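Local coordinates for probable sugar ABC transporter, sugar-binding protein (Streptococcus pneumoniae, PDB 2W7Y) that probably serves as the extracellular sugar-binding component of an ABC transporter and binds the blood group A-trisaccharide, at residues A[63-68]-A[329-334]; A[44-49]-A[153-158]; A[191-194]-A[199-202]; A[166-171]-A[273-278]. All blocks are in the same frame, centred on the assembly; numbering follows the deposited sequence.

Contact 1: residues A[63-68]-A[329-334]; sequences YDKFAE and LKYMTS
Phe66 and Tyr331 both carry CG trans to the backbone N, with chi1 at 175° and 169°, and this sends their side chains out between the two helices, where they run alongside one another, pointing opposite ways. Phe66 CB settles over one face of the Tyr331 ring, 4.0 Å from the ring centroid, in a CH-pi contact. The Phe66 ring follows, with CD1 at 3.5 Å from CG of Tyr331. The two ring planes are inclined at 54°. Helix 54-69 and the C-terminal part of helix 319-332 are joined in this way on one lobe of the solute-binding protein fold, beside the sheet that contains strand 76-81; Phe77 of that strand and Phe328 each meet the Phe66 ring edge-to-face. At the far end of Tyr331, the aliphatic chain of Lys65 crosses the phenol edge at about a right angle, CE lying 3.1 Å from OH of Tyr331. That hydroxyl is hydrogen-bonded to the carbonyl of Leu62, so the polar tip of a buried ring is satisfied by helix 54-69. Next to Tyr331, selenomethionine Met332 makes a Met-aromatic contact with Tyr63, about a turn before Phe66, its SE lying at the edge of the Tyr63 ring, 5.1 Å from the centroid. Its methyl CE approaches CE1 of Tyr63 to 3.8 Å.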
loop_
_atom_site.group_PDB
_atom_site.type_symbol
_atom_site.label_atom_id
_atom_site.label_comp_id
_atom_site.label_asym_id
_atom_site.label_seq_id
_atom_site.Cartn_x
_atom_site.Cartn_y
_atom_site.Cartn_z
ATOM N N TYR A 63 20.541 4.825 2.437
ATOM C CA TYR A 63 21.084 3.484 2.680
ATOM C C TYR A 63 22.610 3.443 2.770
ATOM O O TYR A 63 23.159 2.915 3.733
ATOM C CB TYR A 63 20.626 2.486 1.607
ATOM C CG TYR A 63 19.130 2.333 1.416
ATOM C CD1 TYR A 63 18.243 2.412 2.494
ATOM C CD2 TYR A 63 18.604 2.066 0.150
ATOM C CE1 TYR A 63 16.871 2.258 2.308
ATOM C CE2 TYR A 63 17.233 1.908 -0.044
ATOM C CZ TYR A 63 16.377 2.004 1.039
ATOM O OH TYR A 63 15.028 1.844 0.844
ATOM N N ASP A 64 23.295 3.981 1.764
ATOM C CA ASP A 64 24.760 3.900 1.736
ATOM C C ASP A 64 25.434 4.911 2.671
ATOM O O ASP A 64 26.644 4.858 2.886
ATOM C CB ASP A 64 25.325 3.944 0.299
ATOM C CG ASP A 64 24.803 5.107 -0.511
ATOM O OD1 ASP A 64 24.386 6.120 0.083
ATOM O OD2 ASP A 64 24.816 5.004 -1.756
ATOM N N LYS A 65 24.627 5.814 3.220
ATOM C CA LYS A 65 25.020 6.688 4.317
ATOM C C LYS A 65 25.079 5.889 5.625
ATOM O O LYS A 65 25.938 6.140 6.477
ATOM C CB LYS A 65 24.034 7.857 4.398
ATOM C CG LYS A 65 23.952 8.624 5.707
ATOM C CD LYS A 65 23.003 9.803 5.519
ATOM C CE LYS A 65 22.129 10.040 6.737
ATOM N NZ LYS A 65 21.006 10.975 6.428
ATOM N N PHE A 66 24.164 4.928 5.766
ATOM C CA PHE A 66 24.211 3.946 6.854
ATOM C C PHE A 66 25.445 3.048 6.715
ATOM O O PHE A 66 26.100 2.732 7.707
ATOM C CB PHE A 66 22.930 3.096 6.881
ATOM C CG PHE A 66 22.955 1.979 7.896
ATOM C CD1 PHE A 66 22.517 2.194 9.198
ATOM C CD2 PHE A 66 23.409 0.710 7.547
ATOM C CE1 PHE A 66 22.534 1.173 10.136
ATOM C CE2 PHE A 66 23.436 -0.322 8.485
ATOM C CZ PHE A 66 22.996 -0.089 9.779
ATOM N N ALA A 67 25.749 2.645 5.482
ATOM C CA ALA A 67 26.908 1.801 5.193
ATOM C C ALA A 67 28.231 2.463 5.592
ATOM O O ALA A 67 29.106 1.812 6.167
ATOM C CB ALA A 67 26.920 1.411 3.724
ATOM N N GLU A 68 28.363 3.756 5.292
ATOM C CA GLU A 68 29.560 4.532 5.633
ATOM C C GLU A 68 29.665 4.798 7.137
ATOM O O GLU A 68 30.762 4.951 7.681
ATOM C CB GLU A 68 29.585 5.854 4.855
ATOM C CG GLU A 68 29.830 5.704 3.353
ATOM C CD GLU A 68 31.172 5.059 3.023
ATOM O OE1 GLU A 68 32.217 5.554 3.511
ATOM O OE2 GLU A 68 31.178 4.056 2.270
ATOM N N LEU A 329 17.214 -1.136 11.097
ATOM C CA LEU A 329 15.824 -0.890 11.470
ATOM C C LEU A 329 15.710 0.359 12.351
ATOM O O LEU A 329 14.855 1.207 12.118
ATOM C CB LEU A 329 15.240 -2.115 12.192
ATOM C CG LEU A 329 13.918 -1.958 12.955
ATOM C CD1 LEU A 329 12.767 -1.651 12.010
ATOM C CD2 LEU A 329 13.612 -3.192 13.790
ATOM N N LYS A 330 16.581 0.447 13.357
ATOM C CA LYS A 330 16.693 1.602 14.250
ATOM C C LYS A 330 16.970 2.893 13.472
ATOM O O LYS A 330 16.374 3.940 13.748
ATOM C CB LYS A 330 17.813 1.336 15.266
ATOM C CG LYS A 330 18.249 2.517 16.127
ATOM C CD LYS A 330 17.600 2.478 17.498
ATOM C CE LYS A 330 18.461 3.179 18.533
ATOM N NZ LYS A 330 19.611 2.332 18.966
ATOM N N TYR A 331 17.876 2.801 12.501
ATOM C CA TYR A 331 18.283 3.935 11.674
ATOM C C TYR A 331 17.146 4.454 10.779
ATOM O O TYR A 331 16.846 5.652 10.779
ATOM C CB TYR A 331 19.509 3.542 10.846
ATOM C CG TYR A 331 19.901 4.508 9.751
ATOM C CD1 TYR A 331 20.686 5.629 10.029
ATOM C CD2 TYR A 331 19.507 4.289 8.429
ATOM C CE1 TYR A 331 21.058 6.516 9.016
ATOM C CE2 TYR A 331 19.868 5.165 7.414
ATOM C CZ TYR A 331 20.646 6.273 7.712
ATOM O OH TYR A 331 21.009 7.141 6.708
HETATM N N MSE A 332 16.516 3.546 10.033
HETATM C CA MSE A 332 15.447 3.901 9.090
HETATM C C MSE A 332 14.209 4.443 9.793
HETATM O O MSE A 332 13.334 5.040 9.171
HETATM C CB MSE A 332 15.061 2.690 8.237
HETATM C CG MSE A 332 16.097 2.297 7.193
HETATM SE SE MSE A 332 16.627 3.748 5.985
HETATM C CE MSE A 332 14.920 4.068 5.090
ATOM N N THR A 333 14.172 4.240 11.100
ATOM C CA THR A 333 13.011 4.519 11.926
ATOM C C THR A 333 13.312 5.665 12.920
ATOM O O THR A 333 12.462 6.064 13.721
ATOM C CB THR A 333 12.510 3.169 12.537
ATOM O OG1 THR A 333 11.427 2.665 11.740
ATOM C CG2 THR A 333 12.073 3.279 13.958
ATOM N N SER A 334 14.519 6.221 12.810
ATOM C CA SER A 334 14.964 7.326 13.660
ATOM C C SER A 334 14.334 8.672 13.282
ATOM O O SER A 334 13.872 8.859 12.153
ATOM C CB SER A 334 16.494 7.436 13.645
ATOM O OG SER A 334 16.973 7.765 12.354
#

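Contact 2: residues A[44-49]-A[153-158]; sequences HGYHHS and HEQLFT. With GAL (beta-D-galactopyranose), chain C; FUC (alpha-L-fucopyranose), chain B; A2G (2-acetamido-2-deoxy-alpha-D-galactopyranose), chain D.
The Tyr46 ring and the Gln155 amide face each other across the site with their planes 29° apart, and both are turned to the bound trisaccharide. Over one face of Tyr46 sits the fucose methyl C6, 3.7 Å above the ring and centred on it, an apolar platform for the deoxy end of that sugar. Other rings offer their edges: His48 directs NE2 to fucose O3 at 3.0 Å, His153 brings CE1 to 3.4 Å from galactose O4, and Phe157 places CZ near the acetamido oxygen O7 of the N-acetylgalactosamine. Tyr46 OH is hydrogen-bonded to galactose O1 at 2.6 Å. The same hydroxyl lies 2.8 Å from Gln155 OE1, but that bond is weak and doubtful. Gln155 NE2 makes a weak bond of 2.8 Å to galactose O6, while the carbonyl oxygen of Gly45 accepts from fucose O4 at 2.7 Å. The protein thus meets the fucose with both a flat hydrophobic surface and polar groups, and galactose lies where the two segments come together. Segment 44-49 forms part of the loop between strand 39-44 and helix 54-69, with Tyr46 packed on Met59 and Tyr63 of that helix; segment 153-158 runs into strand 157-164, and ahead of that strand Gln155 rests on Ile341 of helix 335-343.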
loop_
_atom_site.group_PDB
_atom_site.type_symbol
_atom_site.label_atom_id
_atom_site.label_comp_id
_atom_site.label_asym_id
_atom_site.label_seq_id
_atom_site.Cartn_x
_atom_site.Cartn_y
_atom_site.Cartn_z
ATOM N N HIS A 44 16.065 -3.905 -1.792
ATOM C CA HIS A 44 15.009 -2.885 -1.883
ATOM C C HIS A 44 14.581 -2.664 -3.341
ATOM O O HIS A 44 15.270 -3.102 -4.262
ATOM C CB HIS A 44 15.478 -1.571 -1.256
ATOM C CG HIS A 44 16.606 -0.917 -1.992
ATOM N ND1 HIS A 44 17.930 -1.181 -1.714
ATOM C CD2 HIS A 44 16.606 -0.012 -3.000
ATOM C CE1 HIS A 44 18.698 -0.467 -2.518
ATOM N NE2 HIS A 44 17.920 0.252 -3.308
ATOM N N GLY A 45 13.452 -1.988 -3.546
ATOM C CA GLY A 45 12.940 -1.733 -4.892
ATOM C C GLY A 45 13.146 -0.322 -5.426
ATOM O O GLY A 45 12.496 0.084 -6.390
ATOM N N TYR A 46 14.055 0.427 -4.812
ATOM C CA TYR A 46 14.365 1.780 -5.266
ATOM C C TYR A 46 15.526 1.756 -6.264
ATOM O O TYR A 46 16.665 2.088 -5.934
ATOM C CB TYR A 46 14.643 2.702 -4.075
ATOM C CG TYR A 46 13.467 2.845 -3.129
ATOM C CD1 TYR A 46 12.378 3.660 -3.450
ATOM C CD2 TYR A 46 13.440 2.163 -1.916
ATOM C CE1 TYR A 46 11.292 3.787 -2.583
ATOM C CE2 TYR A 46 12.360 2.288 -1.040
ATOM C CZ TYR A 46 11.290 3.100 -1.380
ATOM O OH TYR A 46 10.212 3.226 -0.525
ATOM N N HIS A 47 15.203 1.346 -7.491
ATOM C CA HIS A 47 16.174 1.144 -8.574
ATOM C C HIS A 47 16.182 2.309 -9.561
ATOM O O HIS A 47 17.069 2.417 -10.403
ATOM C CB HIS A 47 15.829 -0.141 -9.330
ATOM C CG HIS A 47 14.433 -0.161 -9.875
ATOM N ND1 HIS A 47 14.091 0.438 -11.069
ATOM C CD2 HIS A 47 13.293 -0.706 -9.388
ATOM C CE1 HIS A 47 12.801 0.263 -11.294
ATOM N NE2 HIS A 47 12.293 -0.428 -10.290
ATOM N N HIS A 48 15.176 3.169 -9.440
ATOM C CA HIS A 48 14.884 4.219 -10.410
ATOM C C HIS A 48 16.001 5.247 -10.535
ATOM O O HIS A 48 16.597 5.660 -9.535
ATOM C CB HIS A 48 13.578 4.933 -10.029
ATOM C CG HIS A 48 12.460 3.999 -9.678
ATOM N ND1 HIS A 48 11.379 3.787 -10.507
ATOM C CD2 HIS A 48 12.265 3.210 -8.596
ATOM C CE1 HIS A 48 10.564 2.912 -9.947
ATOM N NE2 HIS A 48 11.079 2.544 -8.788
ATOM N N SER A 49 16.283 5.649 -11.771
ATOM C CA SER A 49 17.149 6.789 -12.023
ATOM C C SER A 49 16.446 8.019 -11.467
ATOM O O SER A 49 15.214 8.090 -11.472
ATOM C CB SER A 49 17.416 6.955 -13.518
ATOM O OG SER A 49 16.277 7.446 -14.201
ATOM N N HIS A 153 7.471 -1.374 8.360
ATOM C CA HIS A 153 7.469 -0.483 7.209
ATOM C C HIS A 153 7.741 0.949 7.676
ATOM O O HIS A 153 6.948 1.525 8.427
ATOM C CB HIS A 153 6.120 -0.598 6.487
ATOM C CG HIS A 153 6.144 -0.169 5.050
ATOM N ND1 HIS A 153 4.990 0.023 4.318
ATOM C CD2 HIS A 153 7.169 0.113 4.212
ATOM C CE1 HIS A 153 5.305 0.397 3.090
ATOM N NE2 HIS A 153 6.621 0.463 3.000
ATOM N N GLU A 154 8.875 1.511 7.254
ATOM C CA GLU A 154 9.243 2.897 7.588
ATOM C C GLU A 154 8.319 3.956 6.978
ATOM O O GLU A 154 8.284 5.095 7.441
ATOM C CB GLU A 154 10.711 3.206 7.242
ATOM C CG GLU A 154 11.419 2.171 6.391
ATOM C CD GLU A 154 11.502 2.503 4.913
ATOM O OE1 GLU A 154 10.720 3.327 4.394
ATOM O OE2 GLU A 154 12.377 1.902 4.256
ATOM N N GLN A 155 7.594 3.571 5.932
ATOM C CA GLN A 155 6.572 4.411 5.326
ATOM C C GLN A 155 5.234 3.721 5.510
ATOM O O GLN A 155 5.077 2.568 5.122
ATOM C CB GLN A 155 6.828 4.558 3.835
ATOM C CG GLN A 155 8.059 5.334 3.466
ATOM C CD GLN A 155 8.460 5.108 2.027
ATOM O OE1 GLN A 155 9.550 4.622 1.761
ATOM N NE2 GLN A 155 7.578 5.450 1.091
ATOM N N LEU A 156 4.272 4.424 6.094
ATOM C CA LEU A 156 2.955 3.855 6.342
ATOM C C LEU A 156 2.121 3.712 5.071
ATOM O O LEU A 156 2.165 4.565 4.187
ATOM C CB LEU A 156 2.208 4.695 7.380
ATOM C CG LEU A 156 2.184 4.250 8.845
ATOM C CD1 LEU A 156 3.334 3.318 9.244
ATOM C CD2 LEU A 156 2.124 5.467 9.748
ATOM N N PHE A 157 1.360 2.622 4.998
ATOM C CA PHE A 157 0.465 2.368 3.878
ATOM C C PHE A 157 -0.827 3.167 4.056
ATOM O O PHE A 157 -1.926 2.609 4.164
ATOM C CB PHE A 157 0.181 0.868 3.733
ATOM C CG PHE A 157 0.098 0.410 2.304
ATOM C CD1 PHE A 157 1.232 -0.057 1.648
ATOM C CD2 PHE A 157 -1.104 0.468 1.606
ATOM C CE1 PHE A 157 1.169 -0.472 0.321
ATOM C CE2 PHE A 157 -1.171 0.054 0.283
ATOM C CZ PHE A 157 -0.036 -0.413 -0.364
ATOM N N THR A 158 -0.666 4.487 4.088
ATOM C CA THR A 158 -1.755 5.429 4.290
ATOM C C THR A 158 -2.334 5.757 2.922
ATOM O O THR A 158 -1.665 6.368 2.087
ATOM C CB THR A 158 -1.240 6.701 5.005
ATOM O OG1 THR A 158 -0.553 6.318 6.201
ATOM C CG2 THR A 158 -2.384 7.664 5.354
HETATM C C1 GAL C . 6.633 2.861 -1.907
HETATM C C2 GAL C . 5.938 1.676 -2.581
HETATM C C3 GAL C . 4.422 1.750 -2.379
HETATM C C4 GAL C . 4.051 2.014 -0.915
HETATM C C5 GAL C . 4.821 3.247 -0.421
HETATM C C6 GAL C . 4.531 3.627 1.033
HETATM O O1 GAL C . 8.021 2.616 -1.874
HETATM O O2 GAL C . 6.254 1.710 -3.958
HETATM O O3 GAL C . 3.818 0.566 -2.849
HETATM O O4 GAL C . 4.353 0.870 -0.151
HETATM O O5 GAL C . 6.211 3.027 -0.570
HETATM O O6 GAL C . 4.850 4.993 1.225
HETATM C C1 FUC B . 6.780 0.462 -4.477
HETATM C C2 FUC B . 7.039 0.597 -5.980
HETATM C C3 FUC B . 8.270 1.476 -6.212
HETATM C C4 FUC B . 9.481 0.876 -5.497
HETATM C C5 FUC B . 9.148 0.682 -4.013
HETATM C C6 FUC B . 10.262 -0.026 -3.248
HETATM O O2 FUC B . 5.916 1.169 -6.601
HETATM O O3 FUC B . 8.522 1.655 -7.589
HETATM O O4 FUC B . 9.836 -0.361 -6.086
HETATM O O5 FUC B . 7.940 -0.042 -3.827
HETATM O O5 A2G D . 2.214 1.535 -4.326
HETATM C C1 A2G D . 2.594 0.507 -3.373
HETATM C C2 A2G D . 2.119 -0.830 -3.918
HETATM N N2 A2G D . 2.499 -1.930 -3.031
HETATM C C3 A2G D . 2.768 -1.086 -5.285
HETATM O O3 A2G D . 2.407 -2.382 -5.768
HETATM C C4 A2G D . 2.382 0.013 -6.275
HETATM O O4 A2G D . 0.971 -0.018 -6.524
HETATM C C5 A2G D . 2.778 1.371 -5.681
HETATM C C6 A2G D . 2.348 2.532 -6.575
HETATM O O6 A2G D . 2.641 3.756 -5.900
HETATM C C7 A2G D . 1.611 -2.806 -2.575
HETATM O O7 A2G D . 0.404 -2.771 -2.815
HETATM C C8 A2G D . 2.207 -3.894 -1.685
#

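Contact 3: residues A[191-194]-A[199-202]; sequences SIRK and YAFG
A short connection between helix 182-193 and strand 199-201 turns the chain back on itself, laying Arg193 across Ala200 and Phe201. The arginine chain is extended from CG to NE and passes alongside the methyl of Ala200, whose CB is 3.5 Å from NE of Arg193. Farther out, NH2 of Arg193 comes within 3.5 Å of CE1 of Phe201, which lies near the guanidinium plane at its edge; the two planes are 67° apart. Ile192 faces Ala200 more loosely, CG2 standing 4.5 Å from CA of Ala200. No direct hydrogen bond spans the segments, but one water accepts from both sides, 3.0 Å from NE of Arg193 and 2.8 Å from N of Ala200. Beyond the pair, Arg193 NH2 forms a salt bridge with Glu249 and a hydrogen bond with Asn253. The guanidinium is therefore held at NE by the water and at NH2 by Glu249 and Asn253, which would restrict its rotation, and its charge is probably balanced by Glu249.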
loop_
_atom_site.group_PDB
_atom_site.type_symbol
_atom_site.label_atom_id
_atom_site.label_comp_id
_atom_site.label_asym_id
_atom_site.label_seq_id
_atom_site.Cartn_x
_atom_site.Cartn_y
_atom_site.Cartn_z
ATOM N N SER A 191 -21.310 9.428 -15.181
ATOM C CA SER A 191 -21.296 10.803 -15.698
ATOM C C SER A 191 -20.011 11.155 -16.440
ATOM O O SER A 191 -20.049 11.824 -17.474
ATOM C CB SER A 191 -21.495 11.805 -14.559
ATOM O OG SER A 191 -22.714 11.572 -13.883
ATOM N N ILE A 192 -18.881 10.709 -15.894
ATOM C CA ILE A 192 -17.557 11.009 -16.439
ATOM C C ILE A 192 -17.310 10.256 -17.745
ATOM O O ILE A 192 -16.660 10.777 -18.657
ATOM C CB ILE A 192 -16.447 10.718 -15.388
ATOM C CG1 ILE A 192 -16.467 11.804 -14.306
ATOM C CG2 ILE A 192 -15.066 10.656 -16.044
ATOM C CD1 ILE A 192 -15.865 11.400 -13.003
ATOM N N ARG A 193 -17.848 9.040 -17.829
ATOM C CA ARG A 193 -17.743 8.210 -19.030
ATOM C C ARG A 193 -18.582 8.740 -20.195
ATOM O O ARG A 193 -18.324 8.394 -21.350
ATOM C CB ARG A 193 -18.107 6.750 -18.723
ATOM C CG ARG A 193 -17.098 6.035 -17.845
ATOM C CD ARG A 193 -17.423 4.559 -17.685
ATOM N NE ARG A 193 -16.670 3.977 -16.576
ATOM C CZ ARG A 193 -17.180 3.682 -15.382
ATOM N NH1 ARG A 193 -18.463 3.884 -15.123
ATOM N NH2 ARG A 193 -16.400 3.172 -14.442
ATOM N N LYS A 194 -19.579 9.573 -19.894
ATOM C CA LYS A 194 -20.378 10.243 -20.933
ATOM C C LYS A 194 -19.547 11.264 -21.716
ATOM O O LYS A 194 -19.914 11.665 -22.825
ATOM C CB LYS A 194 -21.616 10.909 -20.327
ATOM C CG LYS A 194 -22.765 9.949 -20.062
ATOM C CD LYS A 194 -23.822 10.579 -19.170
ATOM C CE LYS A 194 -24.904 9.572 -18.803
ATOM N NZ LYS A 194 -25.541 9.891 -17.493
ATOM N N TYR A 199 -11.141 8.014 -19.572
ATOM C CA TYR A 199 -11.759 6.873 -18.911
ATOM C C TYR A 199 -11.872 7.166 -17.417
ATOM O O TYR A 199 -11.198 8.061 -16.902
ATOM C CB TYR A 199 -11.005 5.565 -19.198
ATOM C CG TYR A 199 -9.567 5.500 -18.721
ATOM C CD1 TYR A 199 -8.524 6.020 -19.496
ATOM C CD2 TYR A 199 -9.244 4.883 -17.513
ATOM C CE1 TYR A 199 -7.199 5.947 -19.067
ATOM C CE2 TYR A 199 -7.920 4.803 -17.074
ATOM C CZ TYR A 199 -6.906 5.337 -17.855
ATOM O OH TYR A 199 -5.601 5.259 -17.419
ATOM N N ALA A 200 -12.739 6.428 -16.732
ATOM C CA ALA A 200 -13.052 6.703 -15.334
ATOM C C ALA A 200 -11.847 6.471 -14.413
ATOM O O ALA A 200 -11.321 7.417 -13.812
ATOM C CB ALA A 200 -14.248 5.880 -14.893
ATOM N N PHE A 201 -11.406 5.220 -14.324
ATOM C CA PHE A 201 -10.254 4.846 -13.507
ATOM C C PHE A 201 -9.505 3.656 -14.097
ATOM O O PHE A 201 -10.050 2.904 -14.913
ATOM C CB PHE A 201 -10.680 4.548 -12.057
ATOM C CG PHE A 201 -11.778 3.517 -11.931
ATOM C CD1 PHE A 201 -13.116 3.908 -11.868
ATOM C CD2 PHE A 201 -11.474 2.157 -11.853
ATOM C CE1 PHE A 201 -14.139 2.960 -11.749
ATOM C CE2 PHE A 201 -12.485 1.201 -11.734
ATOM C CZ PHE A 201 -13.823 1.604 -11.681
ATOM N N GLY A 202 -8.251 3.493 -13.686
ATOM C CA GLY A 202 -7.495 2.285 -13.998
ATOM C C GLY A 202 -7.912 1.135 -13.099
ATOM O O GLY A 202 -8.064 1.308 -11.889
HETATM O O HOH W 1 -13.950 4.163 -17.942
#

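Contact 4: residues A[166-171]-A[273-278]; sequences DIFAKA and KSAVFF
Ala275 receives two side chains of helix 165-171 on its methyl: CB lies 3.9 Å from CG2 of Ile167 and an equal 3.9 Å from CE1 of Phe168. The longer branch of Ile167 reaches back to the preceding residue, CD1 lying 3.5 Å from the carbonyl oxygen of Ser274. With chi1 at -65°, CG2 stands trans to the backbone N and CG1 lies beside that N, which lets the two branches meet neighbouring residues of segment 273-278. Phe168 comes in edge first. Its CE1 is 3.4 Å from the carbonyl oxygen of Ala275, which lies near the ring plane. The chain turns a corner at Ala275, just ahead of strand 276-277, and its backbone is hydrogen-bonded there to Asn164, Tyr199 and Ala200. Asn164, immediately before helix 165-171, also bonds to Ile167 N through its side chain, linking the start of the helix to the same corner. Around this core, Tyr163 meets the Phe168 ring edge-to-face, and Ile192 of helix 182-193 packs on both Phe168 and Ala275. No hydrogen bond crosses between the segments themselves; the contact across them is mainly apolar, with the ring edge of Phe168, slightly positive as aromatic C-H groups are, turned to the electron-rich carbonyl oxygen of Ala275.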
loop_
_atom_site.group_PDB
_atom_site.type_symbol
_atom_site.label_atom_id
_atom_site.label_comp_id
_atom_site.label_asym_id
_atom_site.label_seq_id
_atom_site.Cartn_x
_atom_site.Cartn_y
_atom_site.Cartn_z
ATOM N N ASP A 166 -11.028 19.115 -12.489
ATOM C CA ASP A 166 -11.520 19.703 -13.742
ATOM C C ASP A 166 -12.442 18.765 -14.517
ATOM O O ASP A 166 -13.484 19.191 -15.014
ATOM C CB ASP A 166 -10.360 20.154 -14.639
ATOM C CG ASP A 166 -9.522 21.256 -14.010
ATOM O OD1 ASP A 166 -9.972 21.879 -13.024
ATOM O OD2 ASP A 166 -8.401 21.503 -14.512
ATOM N N ILE A 167 -12.046 17.499 -14.621
ATOM C CA ILE A 167 -12.858 16.470 -15.278
ATOM C C ILE A 167 -14.192 16.253 -14.552
ATOM O O ILE A 167 -15.234 16.124 -15.198
ATOM C CB ILE A 167 -12.075 15.131 -15.435
ATOM C CG1 ILE A 167 -10.881 15.323 -16.387
ATOM C CG2 ILE A 167 -12.994 14.011 -15.923
ATOM C CD1 ILE A 167 -9.865 14.184 -16.383
ATOM N N PHE A 168 -14.155 16.227 -13.220
ATOM C CA PHE A 168 -15.369 16.094 -12.404
ATOM C C PHE A 168 -16.323 17.273 -12.606
ATOM O O PHE A 168 -17.528 17.079 -12.792
ATOM C CB PHE A 168 -15.017 15.946 -10.921
ATOM C CG PHE A 168 -14.739 14.527 -10.497
ATOM C CD1 PHE A 168 -13.577 13.869 -10.911
ATOM C CD2 PHE A 168 -15.633 13.848 -9.677
ATOM C CE1 PHE A 168 -13.317 12.557 -10.520
ATOM C CE2 PHE A 168 -15.380 12.534 -9.281
ATOM C CZ PHE A 168 -14.219 11.888 -9.703
ATOM N N ALA A 169 -15.771 18.488 -12.574
ATOM C CA ALA A 169 -16.555 19.706 -12.740
ATOM C C ALA A 169 -17.245 19.750 -14.099
ATOM O O ALA A 169 -18.415 20.128 -14.188
ATOM C CB ALA A 169 -15.683 20.930 -12.541
ATOM N N LYS A 170 -16.517 19.337 -15.139
ATOM C CA LYS A 170 -17.018 19.304 -16.517
ATOM C C LYS A 170 -18.102 18.256 -16.748
ATOM O O LYS A 170 -19.026 18.467 -17.540
ATOM C CB LYS A 170 -15.864 19.107 -17.507
ATOM C CG LYS A 170 -14.943 20.320 -17.635
ATOM C CD LYS A 170 -13.891 20.129 -18.717
ATOM C CE LYS A 170 -13.055 21.383 -18.899
ATOM N NZ LYS A 170 -12.077 21.570 -17.790
ATOM N N ALA A 171 -17.983 17.133 -16.046
ATOM C CA ALA A 171 -18.962 16.055 -16.121
ATOM C C ALA A 171 -20.201 16.338 -15.274
ATOM O O ALA A 171 -21.227 15.675 -15.431
ATOM C CB ALA A 171 -18.322 14.742 -15.699
ATOM N N LYS A 273 -5.868 12.007 -18.506
ATOM C CA LYS A 273 -6.528 10.986 -19.327
ATOM C C LYS A 273 -7.508 10.128 -18.525
ATOM O O LYS A 273 -8.314 9.407 -19.104
ATOM C CB LYS A 273 -5.491 10.102 -20.022
ATOM C CG LYS A 273 -4.662 10.823 -21.073
ATOM C CD LYS A 273 -3.639 9.889 -21.700
ATOM C CE LYS A 273 -3.047 10.482 -22.971
ATOM N NZ LYS A 273 -2.119 11.612 -22.692
ATOM N N SER A 274 -7.426 10.205 -17.198
ATOM C CA SER A 274 -8.364 9.512 -16.313
ATOM C C SER A 274 -8.884 10.445 -15.217
ATOM O O SER A 274 -8.274 11.480 -14.936
ATOM C CB SER A 274 -7.737 8.243 -15.716
ATOM O OG SER A 274 -6.524 8.519 -15.036
ATOM N N ALA A 275 -10.017 10.081 -14.618
ATOM C CA ALA A 275 -10.695 10.941 -13.645
ATOM C C ALA A 275 -10.280 10.654 -12.206
ATOM O O ALA A 275 -10.140 11.573 -11.406
ATOM C CB ALA A 275 -12.207 10.826 -13.793
ATOM N N VAL A 276 -10.094 9.378 -11.889
ATOM C CA VAL A 276 -9.706 8.965 -10.543
ATOM C C VAL A 276 -8.538 7.965 -10.553
ATOM O O VAL A 276 -8.360 7.197 -11.501
ATOM C CB VAL A 276 -10.939 8.473 -9.705
ATOM C CG1 VAL A 276 -11.813 7.570 -10.517
ATOM C CG2 VAL A 276 -10.511 7.793 -8.399
ATOM N N PHE A 277 -7.737 8.015 -9.491
ATOM C CA PHE A 277 -6.523 7.220 -9.365
ATOM C C PHE A 277 -6.437 6.674 -7.953
ATOM O O PHE A 277 -6.253 7.427 -7.000
ATOM C CB PHE A 277 -5.302 8.093 -9.690
ATOM C CG PHE A 277 -3.984 7.366 -9.660
ATOM C CD1 PHE A 277 -3.825 6.135 -10.291
ATOM C CD2 PHE A 277 -2.886 7.941 -9.033
ATOM C CE1 PHE A 277 -2.599 5.478 -10.271
ATOM C CE2 PHE A 277 -1.655 7.295 -9.011
ATOM C CZ PHE A 277 -1.510 6.058 -9.630
ATOM N N PHE A 278 -6.589 5.361 -7.822
ATOM C CA PHE A 278 -6.535 4.713 -6.519
ATOM C C PHE A 278 -5.090 4.400 -6.127
ATOM O O PHE A 278 -4.559 3.335 -6.454
ATOM C CB PHE A 278 -7.408 3.444 -6.495
ATOM C CG PHE A 278 -8.807 3.654 -7.020
ATOM C CD1 PHE A 278 -9.724 4.423 -6.311
ATOM C CD2 PHE A 278 -9.204 3.084 -8.223
ATOM C CE1 PHE A 278 -11.016 4.628 -6.793
ATOM C CE2 PHE A 278 -10.494 3.278 -8.711
ATOM C CZ PHE A 278 -11.402 4.058 -7.999
#

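In the fold
From the N terminus, strand 39-44 leads into contact 2, and helix 54-69 then opens contact 1. Contact 2 closes at 153-158, bringing two loops to the sugar; contact 1 closes only at 329-334, joining helices 54-69 and 319-332, so the two cross along the chain. They also touch in space, Met332 packing against Glu154. Strand 157-164 runs on into helix 165-171, opening contact 4, which closes at 273-278. Contact 3 is nested within that loop, and both lie within the longer loop that contact 1 closes. Together they tie helices 165-171 and 182-193 to the region of strands 199-201 and 276-277, across the chain's centre from contact 1, centres about 40 Å or more away.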